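Putative NADH-flavin reductase (Lactobacillus casei ATCC 334, PDB 3H2S) binds NADPH in a Rossmann-type domain and probably acts as an NAD(P)H-dependent oxidoreductase, perhaps a flavin reductase. Local coordinates at residues V17-R22 against A195-L200; S106-M111 against R207-V212; P117-F122 against Y137-Y142; Q143-Q146 against N152-G155. One frame throughout, in Å; residues are numbered along the deposited sequence.

The four contacts are spread over one Rossmann-type domain built on a largely parallel sheet. Contact 1 joins helices 11-22 and 189-201, about 19 to 27 Å between centres from the others. Contacts 2 and 3 have centres about 10 Å apart, both touch NADPH, and are tied by backbone hydrogen bonds between 106-111 and 117-122. Contacts 3 and 4 follow each other along helix 132-145. Strands 153-158 and 209-214, neighbours in the sheet, put the centre of contact 4 about 11 Å from that of contact 2. Along the chain, contact 3 and then contact 4 are nested inside the loops closed by contacts 1 and 2, which themselves cross, so helix 189-201 and strand 209-214 pack against elements from the start and middle of the chain.

Contact 1: V17-R22 against A195-L200; sequences VAEARR and AILDQL
A small, buried helix-to-helix packing contact joins helix 11-22 to helix 189-201, with Leu197 inserted against Glu19 and Ala20. The leucine branch point does much of the touching: Leu197 CG lies 3.7 Å from Glu19 CG, and the two side chains run past each other in opposite directions. Glu19 therefore meets its neighbour through its methylene carbons. With CG anti to the backbone N (chi1 -179°) and a bend at chi2, the chain lies along the leucine before its carboxylate turns to other partners. The leucine methyls reach on to Ala20, whose CB is 4.3 Å from Leu197 CD1. Both helices belong to the layer on one face of the Rossmann-type sheet, and Ala20 and Leu197 both rest on Ile3 of strand 2-6, on the sheet side of the helix pair. Arg23 NE forms a salt bridge with Glu19 OE2, and Arg23 also pairs with Asp198. Arg22 NE donates to Glu19 OE1 at 3.2 Å, while Arg22 NH2 makes a salt bridge with OE2 at 2.7 Å whose hydrogen-bond angle is poor. Replacing Glu19 by an alanine would probably uncover one flank of Leu197 and deprive Arg22 and Arg23 of a shared counter-charge.

Contact 2: S106-M111 against R207-V212; sequences SASLAM and RDRIVV. With NDP (NADPH dihydro-nicotinamide-adenine-dinucleotide phosphate), chain C.
Arg209, reaching from strand 209-214, grips Ser108 with both terminal nitrogens. NH1 donates to Ser108 OG at 2.8 Å, and NH2 donates to the backbone Ser108 O at 2.9 Å. Both acceptors lie close to the guanidinium plane, although NH2 approaches from 52° above the plane of the Ser108 carbonyl. Bends at chi2 and chi3 fold the arginine chain so that its end meets the serine. Leu109 covers one guanidinium face, its CD2 3.5 Å from Arg209 CZ and over the centre of the group. Its other methyl, CD1, packs 3.6 Å from Val211 CG2, so one leucine spans two residues on the same side of the strand. This buried, close-fitting part gives way at the ends of the segments to the exposed side chains of Met111, a selenomethionine, and Arg207. At the start of segment 106-111, Ser106 N donates to the nicotinamide carbonyl oxygen O7N of NADPH at 2.7 Å, so the loop that Arg209 grips also binds the cofactor. An alanine in place of Arg209 would probably leave Ser108 O without this donor and take from Asp175 the salt bridge to NE. With Asp175 on NE, Ser157 on NH1 and Tyr142 in a cation-pi contact, the guanidinium is held by several partners, which would probably offset the cost of burying its charge.

Contact 3: P117-F122 against Y137-Y142; sequences PMILDF and YQYYEY. With NDP (NADPH dihydro-nicotinamide-adenine-dinucleotide phosphate), chain C.
The contact belongs to the cofactor-side end of the Rossmann-type fold, where the loop after strand 99-103 packs on helix 132-145: Pro117, Ile119 and Leu120 gather round the ring of Tyr139. Ile119 supplies the group over the ring face. Its CG2 stands 3.9 Å from the ring centroid and 14° off the ring normal, a CH-pi contact, while its CD1 reaches back to Tyr139 CB at 4.0 Å. Pro117 comes obliquely, with CG 3.9 Å from Tyr139 CE1, and Leu120 crosses the tyrosine at about a right angle to bring CD2 within 3.7 Å of Tyr139 OH. The tyrosine stretches out to this loop because its CG is anti to the backbone N (chi1 171°). The loop residues form a short 3-10 segment, 118-121, whose turn sets Ile119 and Leu120 against different parts of the ring. One residue earlier on the helix, Gln138 leads away from the loop to the nicotinamide ribose of NADPH. Its OE1 accepts from the ribose hydroxyl O2D at 2.7 Å, and its NE2 donates to O3D at 3.1 Å. NE2 also donates to Glu141 OE1 at 3.0 Å, nearly straight at 167° and close to the amide plane, so Glu141, about one helical turn on, acts as a second-shell residue that orients the amide toward the ribose. On the other flank of the helix, Tyr137 and Tyr140 pack on Met147 of the second subunit.

Contact 4: Q143-Q146 against N152-G155; sequences QFLQ and NWIG
Leu145 lies over one face of the Trp153 indole, its CB 3.8 Å from the centroid of the six-membered ring and only 5° off the ring normal. This is a CH-pi contact centred on the benzene half of the indole, and the leucine chain then crosses the ring obliquely, so that CD1 comes 4.0 Å from Trp153 CE3. The indole reaches this position with Trp153 CG between the backbone N and the carbonyl carbon (chi1 61°), which swings the ring toward the helix. Gln146 continues the cover beyond Leu145 in a slanting approach, with its CA 3.8 Å from Trp153 CZ2 and its CG 4.1 Å from CH2. These residues join the C-terminal part of helix 132-145 to strand 153-158, the helix and the following strand of a beta-alpha-beta unit in the Rossmann-type sheet. The chain turns back between them in a short connection, and Trp153 packs between helix and strand. The indole nitrogen is bonded within that connection: NE1 donates to Asn148 O, while Leu145 O, although close to NE1, is at a poor angle for a hydrogen bond. Leu145 and Trp153 also share Phe102 of strand 99-103 as a neighbour, and Val90 of helix 80-91 touches the leucine. Beside them on the helix, Phe144 packs on Leu83 of the second subunit.

Contact 1: V17-R22 against A195-L200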
# COMPACT_ATOMS: atom_id res chain seq x y z
N VAL A 17 -18.57 -1.09 17.58
CA VAL A 17 -18.76 0.06 18.45
C VAL A 17 -19.53 -0.33 19.71
O VAL A 17 -19.10 -0.04 20.83
CB VAL A 17 -19.47 1.24 17.73
CG1 VAL A 17 -19.90 2.32 18.75
CG2 VAL A 17 -18.56 1.85 16.68
N ALA A 18 -20.59 -1.13 19.53
CA ALA A 18 -21.41 -1.57 20.65
C ALA A 18 -20.63 -2.46 21.62
O ALA A 18 -20.68 -2.27 22.84
CB ALA A 18 -22.66 -2.30 20.14
N GLU A 19 -19.88 -3.41 21.07
CA GLU A 19 -19.11 -4.33 21.89
C GLU A 19 -18.01 -3.56 22.63
O GLU A 19 -17.72 -3.84 23.79
CB GLU A 19 -18.50 -5.45 21.04
CG GLU A 19 -17.69 -6.48 21.87
CD GLU A 19 -18.56 -7.24 22.87
OE1 GLU A 19 -19.80 -7.24 22.70
OE2 GLU A 19 -18.00 -7.81 23.84
N ALA A 20 -17.38 -2.62 21.93
CA ALA A 20 -16.38 -1.75 22.56
C ALA A 20 -16.94 -1.00 23.76
O ALA A 20 -16.29 -0.91 24.80
CB ALA A 20 -15.80 -0.79 21.55
N ARG A 21 -18.14 -0.42 23.60
CA ARG A 21 -18.78 0.33 24.67
C ARG A 21 -19.18 -0.59 25.80
O ARG A 21 -19.08 -0.21 26.98
CB ARG A 21 -20.00 1.10 24.15
CG ARG A 21 -19.63 2.26 23.25
CD ARG A 21 -20.88 2.87 22.62
NE ARG A 21 -21.46 3.89 23.48
CZ ARG A 21 -22.77 4.03 23.68
NH1 ARG A 21 -23.63 3.21 23.09
NH2 ARG A 21 -23.20 5.02 24.44
N ARG A 22 -19.67 -1.78 25.46
CA ARG A 22 -20.04 -2.76 26.49
C ARG A 22 -18.81 -3.05 27.36
O ARG A 22 -18.92 -3.19 28.59
CB ARG A 22 -20.56 -4.06 25.87
CG ARG A 22 -21.05 -5.07 26.91
CD ARG A 22 -21.75 -6.26 26.25
NE ARG A 22 -20.80 -7.28 25.79
CZ ARG A 22 -20.01 -8.00 26.58
NH1 ARG A 22 -19.94 -7.74 27.88
NH2 ARG A 22 -19.19 -8.91 26.06
N ALA A 195 -14.79 -11.34 18.66
CA ALA A 195 -13.45 -11.76 18.25
C ALA A 195 -12.48 -10.58 18.14
O ALA A 195 -11.32 -10.68 18.51
CB ALA A 195 -13.52 -12.54 16.91
N ILE A 196 -12.95 -9.49 17.55
CA ILE A 196 -12.15 -8.29 17.43
C ILE A 196 -11.76 -7.69 18.78
O ILE A 196 -10.59 -7.44 19.03
CB ILE A 196 -12.86 -7.25 16.55
CG1 ILE A 196 -12.88 -7.77 15.09
CG2 ILE A 196 -12.15 -5.89 16.65
CD1 ILE A 196 -13.70 -6.91 14.12
N LEU A 197 -12.74 -7.54 19.67
CA LEU A 197 -12.50 -6.98 20.98
C LEU A 197 -11.66 -7.93 21.82
O LEU A 197 -10.83 -7.48 22.60
CB LEU A 197 -13.80 -6.61 21.70
CG LEU A 197 -14.23 -5.15 21.53
CD1 LEU A 197 -13.16 -4.19 22.06
CD2 LEU A 197 -14.56 -4.85 20.08
N ASP A 198 -11.83 -9.23 21.61
CA ASP A 198 -10.98 -10.21 22.30
C ASP A 198 -9.52 -9.98 21.95
O ASP A 198 -8.65 -10.04 22.82
CB ASP A 198 -11.39 -11.64 21.93
CG ASP A 198 -12.57 -12.14 22.76
OD1 ASP A 198 -13.02 -11.41 23.66
OD2 ASP A 198 -13.03 -13.26 22.50
N GLN A 199 -9.24 -9.79 20.66
CA GLN A 199 -7.86 -9.54 20.21
C GLN A 199 -7.34 -8.22 20.75
O GLN A 199 -6.17 -8.11 21.10
CB GLN A 199 -7.78 -9.58 18.69
CG GLN A 199 -7.86 -10.97 18.10
CD GLN A 199 -6.68 -11.85 18.50
OE1 GLN A 199 -5.56 -11.36 18.67
NE2 GLN A 199 -6.94 -13.12 18.74
N LEU A 200 -8.17 -7.18 20.72
CA LEU A 200 -7.75 -5.87 21.24
C LEU A 200 -7.35 -5.96 22.72
O LEU A 200 -6.36 -5.35 23.15
CB LEU A 200 -8.87 -4.85 21.05
CG LEU A 200 -8.73 -3.80 19.95
CD1 LEU A 200 -7.74 -4.19 18.87
CD2 LEU A 200 -10.08 -3.37 19.38

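Contact 2: S106-M111 against R207-V212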
# COMPACT_ATOMS: atom_id res chain seq x y z
N SER A 106 -13.10 -13.79 2.87
CA SER A 106 -13.08 -15.24 2.92
C SER A 106 -12.23 -15.82 1.79
O SER A 106 -11.71 -16.93 1.89
CB SER A 106 -14.53 -15.74 2.83
OG SER A 106 -14.73 -16.85 3.69
N ALA A 107 -12.06 -15.07 0.71
CA ALA A 107 -11.42 -15.60 -0.50
C ALA A 107 -9.91 -15.80 -0.36
O ALA A 107 -9.28 -16.48 -1.17
CB ALA A 107 -11.74 -14.72 -1.70
N SER A 108 -9.32 -15.23 0.69
CA SER A 108 -7.90 -15.42 0.97
C SER A 108 -7.67 -16.63 1.88
O SER A 108 -6.53 -16.92 2.25
CB SER A 108 -7.29 -14.15 1.57
OG SER A 108 -7.81 -13.86 2.86
N LEU A 109 -8.76 -17.27 2.30
CA LEU A 109 -8.67 -18.52 3.06
C LEU A 109 -8.57 -19.72 2.13
O LEU A 109 -9.06 -19.69 0.99
CB LEU A 109 -9.91 -18.69 3.94
CG LEU A 109 -10.18 -17.67 5.03
CD1 LEU A 109 -11.59 -17.88 5.57
CD2 LEU A 109 -9.12 -17.78 6.12
N ALA A 110 -7.95 -20.79 2.62
CA ALA A 110 -8.01 -22.08 1.94
C ALA A 110 -9.38 -22.74 2.09
O ALA A 110 -9.96 -22.75 3.19
CB ALA A 110 -6.92 -23.02 2.46
N MSE A 111 -9.84 -23.40 1.03
CA MSE A 111 -10.87 -24.42 1.17
C MSE A 111 -10.39 -25.54 2.09
O MSE A 111 -9.19 -25.81 2.19
CB MSE A 111 -11.25 -24.99 -0.20
CG MSE A 111 -11.94 -23.99 -1.11
SE MSE A 111 -13.74 -23.49 -0.49
CE MSE A 111 -14.52 -23.05 -2.23
N ARG A 207 0.34 -9.63 13.76
CA ARG A 207 1.08 -9.96 12.54
C ARG A 207 0.71 -11.35 12.03
O ARG A 207 1.51 -12.04 11.40
CB ARG A 207 2.59 -9.82 12.74
CG ARG A 207 3.09 -8.37 12.87
CD ARG A 207 4.47 -8.33 13.57
NE ARG A 207 4.66 -7.08 14.28
CZ ARG A 207 4.85 -6.98 15.59
NH1 ARG A 207 5.00 -8.07 16.34
NH2 ARG A 207 4.99 -5.78 16.14
N ASP A 208 -0.52 -11.75 12.29
CA ASP A 208 -1.03 -13.03 11.82
C ASP A 208 -2.47 -12.81 11.37
O ASP A 208 -3.06 -11.76 11.61
CB ASP A 208 -0.98 -14.06 12.95
CG ASP A 208 -0.92 -15.49 12.44
OD1 ASP A 208 -1.14 -15.72 11.23
OD2 ASP A 208 -0.73 -16.40 13.28
N ARG A 209 -3.02 -13.80 10.69
CA ARG A 209 -4.42 -13.78 10.30
C ARG A 209 -5.13 -14.96 10.94
O ARG A 209 -4.61 -16.07 10.95
CB ARG A 209 -4.55 -13.87 8.78
CG ARG A 209 -5.98 -13.72 8.29
CD ARG A 209 -6.69 -15.05 8.12
NE ARG A 209 -6.04 -15.88 7.12
CZ ARG A 209 -6.28 -15.80 5.82
NH1 ARG A 209 -7.22 -14.97 5.37
NH2 ARG A 209 -5.59 -16.55 4.95
N ILE A 210 -6.28 -14.70 11.55
CA ILE A 210 -7.18 -15.76 11.99
C ILE A 210 -8.52 -15.71 11.25
O ILE A 210 -8.82 -14.74 10.57
CB ILE A 210 -7.39 -15.72 13.51
CG1 ILE A 210 -7.94 -14.36 13.95
CG2 ILE A 210 -6.07 -16.07 14.24
CD1 ILE A 210 -8.47 -14.34 15.40
N VAL A 211 -9.27 -16.80 11.32
CA VAL A 211 -10.62 -16.84 10.74
C VAL A 211 -11.55 -17.21 11.88
O VAL A 211 -11.18 -18.00 12.75
CB VAL A 211 -10.73 -17.90 9.63
CG1 VAL A 211 -10.22 -19.26 10.11
CG2 VAL A 211 -12.17 -18.01 9.12
N VAL A 212 -12.78 -16.70 11.84
CA VAL A 212 -13.73 -17.02 12.91
C VAL A 212 -15.08 -17.47 12.37
O VAL A 212 -15.53 -16.98 11.33
CB VAL A 212 -13.91 -15.83 13.88
CG1 VAL A 212 -12.64 -15.64 14.69
CG2 VAL A 212 -14.24 -14.55 13.13
PA NDP C . -20.81 -2.24 5.29
O1A NDP C . -21.19 -2.33 3.79
O2A NDP C . -21.89 -2.38 6.31
O5B NDP C . -20.22 -0.65 5.20
C5B NDP C . -18.89 -0.62 5.77
C4B NDP C . -18.48 0.88 6.09
O4B NDP C . -17.81 1.40 4.96
C3B NDP C . -19.71 1.82 6.30
O3B NDP C . -19.51 2.44 7.53
C2B NDP C . -19.57 2.84 5.10
O2B NDP C . -20.02 4.13 5.32
C1B NDP C . -18.02 2.78 4.93
N9A NDP C . -17.63 3.23 3.58
C8A NDP C . -17.95 2.55 2.38
N7A NDP C . -17.46 3.15 1.29
C5A NDP C . -16.76 4.26 1.80
C6A NDP C . -16.02 5.24 1.12
N6A NDP C . -15.96 5.19 -0.24
N1A NDP C . -15.64 6.38 1.81
C2A NDP C . -15.74 6.32 3.17
N3A NDP C . -16.25 5.33 3.96
C4A NDP C . -16.84 4.33 3.22
O3 NDP C . -19.85 -3.50 5.36
PN NDP C . -19.68 -4.87 6.21
O1N NDP C . -19.79 -4.53 7.70
O2N NDP C . -20.80 -5.73 5.71
O5D NDP C . -18.20 -5.52 5.98
C5D NDP C . -17.09 -5.21 6.84
C4D NDP C . -15.89 -6.04 6.34
O4D NDP C . -16.36 -7.37 6.23
C3D NDP C . -15.26 -5.65 4.97
O3D NDP C . -13.90 -5.88 4.99
C2D NDP C . -16.04 -6.63 4.01
O2D NDP C . -15.27 -6.94 2.87
C1D NDP C . -16.07 -7.88 4.96
N1N NDP C . -16.99 -8.90 4.46
C2N NDP C . -16.38 -10.15 4.01
C3N NDP C . -17.33 -11.09 3.27
C7N NDP C . -16.79 -12.51 3.32
O7N NDP C . -15.59 -12.71 3.15
N7N NDP C . -17.68 -13.57 3.37
C4N NDP C . -18.82 -11.00 3.54
C5N NDP C . -19.33 -9.60 3.72
C6N NDP C . -18.39 -8.55 4.27
P2B NDP C . -21.61 4.47 5.25
O1X NDP C . -22.32 3.84 6.50
O2X NDP C . -21.73 6.02 5.51
O3X NDP C . -22.23 4.02 3.98

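Contact 3: P117-F122 against Y137-Y142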
# COMPACT_ATOMS: atom_id res chain seq x y z
N PRO A 117 -4.63 -19.99 -0.64
CA PRO A 117 -5.85 -19.17 -0.75
C PRO A 117 -6.73 -19.58 -1.93
O PRO A 117 -6.23 -19.83 -3.03
CB PRO A 117 -5.30 -17.76 -0.97
CG PRO A 117 -3.89 -17.78 -0.43
CD PRO A 117 -3.40 -19.18 -0.66
N MSE A 118 -8.03 -19.71 -1.68
CA MSE A 118 -8.94 -20.31 -2.66
C MSE A 118 -9.07 -19.44 -3.91
O MSE A 118 -9.35 -19.96 -4.99
CB MSE A 118 -10.31 -20.56 -2.05
CG MSE A 118 -11.07 -19.28 -1.68
SE MSE A 118 -12.86 -19.66 -0.94
CE MSE A 118 -12.32 -20.18 0.88
N ILE A 119 -8.89 -18.13 -3.76
CA ILE A 119 -8.98 -17.20 -4.89
C ILE A 119 -8.03 -17.59 -6.01
O ILE A 119 -8.29 -17.33 -7.18
CB ILE A 119 -8.71 -15.73 -4.46
CG1 ILE A 119 -9.09 -14.75 -5.58
CG2 ILE A 119 -7.25 -15.53 -4.06
CD1 ILE A 119 -9.06 -13.28 -5.13
N LEU A 120 -6.93 -18.23 -5.66
CA LEU A 120 -5.94 -18.64 -6.67
C LEU A 120 -6.50 -19.70 -7.62
O LEU A 120 -6.04 -19.83 -8.75
CB LEU A 120 -4.67 -19.17 -6.00
CG LEU A 120 -3.97 -18.17 -5.07
CD1 LEU A 120 -2.75 -18.79 -4.46
CD2 LEU A 120 -3.60 -16.91 -5.84
N ASP A 121 -7.52 -20.42 -7.17
CA ASP A 121 -8.10 -21.49 -7.97
C ASP A 121 -9.40 -21.09 -8.67
O ASP A 121 -10.01 -21.90 -9.38
CB ASP A 121 -8.35 -22.72 -7.10
CG ASP A 121 -7.06 -23.33 -6.58
OD1 ASP A 121 -6.08 -23.39 -7.35
OD2 ASP A 121 -7.02 -23.73 -5.40
N PHE A 122 -9.85 -19.86 -8.45
CA PHE A 122 -11.06 -19.37 -9.11
C PHE A 122 -10.91 -19.43 -10.63
O PHE A 122 -9.83 -19.13 -11.16
CB PHE A 122 -11.38 -17.94 -8.67
CG PHE A 122 -11.94 -17.83 -7.27
CD1 PHE A 122 -12.09 -18.96 -6.48
CD2 PHE A 122 -12.31 -16.60 -6.76
CE1 PHE A 122 -12.54 -18.84 -5.17
CE2 PHE A 122 -12.78 -16.48 -5.46
CZ PHE A 122 -12.93 -17.61 -4.67
N TYR A 137 -9.05 -7.41 -4.26
CA TYR A 137 -8.31 -6.37 -3.54
C TYR A 137 -8.18 -6.63 -2.04
O TYR A 137 -7.19 -6.21 -1.43
CB TYR A 137 -8.89 -4.99 -3.84
CG TYR A 137 -8.34 -4.42 -5.11
CD1 TYR A 137 -9.13 -4.33 -6.27
CD2 TYR A 137 -7.06 -3.90 -5.15
CE1 TYR A 137 -8.63 -3.75 -7.43
CE2 TYR A 137 -6.56 -3.31 -6.30
CZ TYR A 137 -7.34 -3.23 -7.43
OH TYR A 137 -6.83 -2.60 -8.54
N GLN A 138 -9.10 -7.39 -1.47
CA GLN A 138 -8.94 -7.84 -0.08
C GLN A 138 -7.90 -8.94 0.06
O GLN A 138 -7.24 -9.05 1.10
CB GLN A 138 -10.27 -8.29 0.53
CG GLN A 138 -11.16 -7.15 0.87
CD GLN A 138 -11.90 -7.37 2.16
OE1 GLN A 138 -12.91 -8.06 2.18
NE2 GLN A 138 -11.45 -6.72 3.23
N TYR A 139 -7.78 -9.78 -0.96
CA TYR A 139 -6.67 -10.71 -1.02
C TYR A 139 -5.34 -9.93 -1.05
O TYR A 139 -4.44 -10.22 -0.29
CB TYR A 139 -6.81 -11.60 -2.26
CG TYR A 139 -5.59 -12.46 -2.52
CD1 TYR A 139 -5.21 -13.43 -1.62
CD2 TYR A 139 -4.77 -12.21 -3.62
CE1 TYR A 139 -4.06 -14.19 -1.83
CE2 TYR A 139 -3.66 -13.01 -3.87
CZ TYR A 139 -3.32 -14.01 -2.99
OH TYR A 139 -2.19 -14.76 -3.21
N TYR A 140 -5.25 -8.93 -1.91
CA TYR A 140 -4.09 -8.03 -1.94
C TYR A 140 -3.87 -7.30 -0.61
O TYR A 140 -2.73 -7.12 -0.17
CB TYR A 140 -4.20 -7.03 -3.08
CG TYR A 140 -4.12 -7.64 -4.49
CD1 TYR A 140 -3.38 -8.78 -4.74
CD2 TYR A 140 -4.70 -6.99 -5.56
CE1 TYR A 140 -3.25 -9.29 -6.04
CE2 TYR A 140 -4.60 -7.49 -6.86
CZ TYR A 140 -3.86 -8.63 -7.09
OH TYR A 140 -3.75 -9.12 -8.37
N GLU A 141 -4.95 -6.84 0.01
CA GLU A 141 -4.87 -6.19 1.33
C GLU A 141 -4.22 -7.12 2.36
O GLU A 141 -3.30 -6.72 3.08
CB GLU A 141 -6.27 -5.77 1.81
CG GLU A 141 -6.32 -5.23 3.23
CD GLU A 141 -7.73 -4.97 3.72
OE1 GLU A 141 -8.71 -5.42 3.07
OE2 GLU A 141 -7.85 -4.39 4.82
N TYR A 142 -4.62 -8.38 2.33
CA TYR A 142 -4.02 -9.41 3.18
C TYR A 142 -2.52 -9.60 2.87
O TYR A 142 -1.71 -9.73 3.77
CB TYR A 142 -4.77 -10.72 2.97
CG TYR A 142 -4.05 -11.93 3.47
CD1 TYR A 142 -3.74 -12.98 2.61
CD2 TYR A 142 -3.75 -12.08 4.81
CE1 TYR A 142 -3.13 -14.12 3.07
CE2 TYR A 142 -3.17 -13.24 5.29
CZ TYR A 142 -2.87 -14.27 4.41
OH TYR A 142 -2.26 -15.42 4.86
PA NDP C . -20.81 -2.24 5.29
O1A NDP C . -21.19 -2.33 3.79
O2A NDP C . -21.89 -2.38 6.31
O5B NDP C . -20.22 -0.65 5.20
C5B NDP C . -18.89 -0.62 5.77
C4B NDP C . -18.48 0.88 6.09
O4B NDP C . -17.81 1.40 4.96
C3B NDP C . -19.71 1.82 6.30
O3B NDP C . -19.51 2.44 7.53
C2B NDP C . -19.57 2.84 5.10
O2B NDP C . -20.02 4.13 5.32
C1B NDP C . -18.02 2.78 4.93
N9A NDP C . -17.63 3.23 3.58
C8A NDP C . -17.95 2.55 2.38
N7A NDP C . -17.46 3.15 1.29
C5A NDP C . -16.76 4.26 1.80
C6A NDP C . -16.02 5.24 1.12
N6A NDP C . -15.96 5.19 -0.24
N1A NDP C . -15.64 6.38 1.81
C2A NDP C . -15.74 6.32 3.17
N3A NDP C . -16.25 5.33 3.96
C4A NDP C . -16.84 4.33 3.22
O3 NDP C . -19.85 -3.50 5.36
PN NDP C . -19.68 -4.87 6.21
O1N NDP C . -19.79 -4.53 7.70
O2N NDP C . -20.80 -5.73 5.71
O5D NDP C . -18.20 -5.52 5.98
C5D NDP C . -17.09 -5.21 6.84
C4D NDP C . -15.89 -6.04 6.34
O4D NDP C . -16.36 -7.37 6.23
C3D NDP C . -15.26 -5.65 4.97
O3D NDP C . -13.90 -5.88 4.99
C2D NDP C . -16.04 -6.63 4.01
O2D NDP C . -15.27 -6.94 2.87
C1D NDP C . -16.07 -7.88 4.96
N1N NDP C . -16.99 -8.90 4.46
C2N NDP C . -16.38 -10.15 4.01
C3N NDP C . -17.33 -11.09 3.27
C7N NDP C . -16.79 -12.51 3.32
O7N NDP C . -15.59 -12.71 3.15
N7N NDP C . -17.68 -13.57 3.37
C4N NDP C . -18.82 -11.00 3.54
C5N NDP C . -19.33 -9.60 3.72
C6N NDP C . -18.39 -8.55 4.27
P2B NDP C . -21.61 4.47 5.25
O1X NDP C . -22.32 3.84 6.50
O2X NDP C . -21.73 6.02 5.51
O3X NDP C . -22.23 4.02 3.98

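Contact 4: Q143-Q146 against N152-G155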
# COMPACT_ATOMS: atom_id res chain seq x y z
N GLN A 143 -2.17 -9.61 1.60
CA GLN A 143 -0.77 -9.78 1.22
C GLN A 143 0.03 -8.53 1.59
O GLN A 143 1.20 -8.64 1.99
CB GLN A 143 -0.64 -10.05 -0.27
CG GLN A 143 -1.20 -11.40 -0.71
CD GLN A 143 -0.86 -11.69 -2.15
OE1 GLN A 143 -0.27 -12.73 -2.46
NE2 GLN A 143 -1.08 -10.70 -3.02
N PHE A 144 -0.57 -7.36 1.41
CA PHE A 144 0.09 -6.10 1.78
C PHE A 144 0.42 -6.06 3.27
O PHE A 144 1.50 -5.63 3.67
CB PHE A 144 -0.79 -4.90 1.44
CG PHE A 144 -0.34 -3.63 2.11
CD1 PHE A 144 0.74 -2.93 1.63
CD2 PHE A 144 -1.00 -3.16 3.25
CE1 PHE A 144 1.21 -1.79 2.29
CE2 PHE A 144 -0.59 -1.99 3.87
CZ PHE A 144 0.54 -1.32 3.41
N LEU A 145 -0.53 -6.47 4.10
CA LEU A 145 -0.30 -6.44 5.55
C LEU A 145 0.97 -7.21 5.94
O LEU A 145 1.77 -6.74 6.75
CB LEU A 145 -1.52 -6.98 6.30
CG LEU A 145 -2.79 -6.13 6.29
CD1 LEU A 145 -3.92 -6.87 7.00
CD2 LEU A 145 -2.61 -4.75 6.89
N GLN A 146 1.21 -8.34 5.28
CA GLN A 146 2.35 -9.20 5.60
C GLN A 146 3.69 -8.57 5.23
O GLN A 146 4.74 -9.08 5.63
CB GLN A 146 2.20 -10.55 4.92
CG GLN A 146 1.02 -11.35 5.44
CD GLN A 146 0.77 -12.59 4.63
OE1 GLN A 146 -0.10 -12.61 3.76
NE2 GLN A 146 1.63 -13.58 4.82
N ASN A 152 1.80 -3.22 14.49
CA ASN A 152 0.98 -4.17 15.26
C ASN A 152 -0.38 -4.44 14.62
O ASN A 152 -1.43 -4.09 15.18
CB ASN A 152 0.82 -3.72 16.73
CG ASN A 152 2.11 -3.82 17.51
OD1 ASN A 152 2.94 -4.71 17.27
ND2 ASN A 152 2.30 -2.91 18.46
N TRP A 153 -0.36 -5.01 13.42
CA TRP A 153 -1.61 -5.30 12.72
C TRP A 153 -2.09 -6.71 13.04
O TRP A 153 -1.33 -7.54 13.51
CB TRP A 153 -1.45 -5.11 11.20
CG TRP A 153 -0.42 -6.00 10.57
CD1 TRP A 153 0.88 -5.69 10.30
CD2 TRP A 153 -0.60 -7.37 10.17
NE1 TRP A 153 1.51 -6.77 9.72
CE2 TRP A 153 0.61 -7.79 9.60
CE3 TRP A 153 -1.71 -8.23 10.10
CZ2 TRP A 153 0.78 -9.07 9.08
CZ3 TRP A 153 -1.54 -9.50 9.57
CH2 TRP A 153 -0.32 -9.89 9.05
N ILE A 154 -3.40 -6.91 12.92
CA ILE A 154 -4.02 -8.20 13.11
C ILE A 154 -5.08 -8.38 12.02
O ILE A 154 -5.88 -7.48 11.77
CB ILE A 154 -4.70 -8.31 14.49
CG1 ILE A 154 -3.69 -8.16 15.63
CG2 ILE A 154 -5.45 -9.64 14.63
CD1 ILE A 154 -4.36 -7.87 16.98
N GLY A 155 -5.03 -9.50 11.31
CA GLY A 155 -6.04 -9.79 10.30
C GLY A 155 -7.06 -10.81 10.78
O GLY A 155 -6.71 -11.80 11.43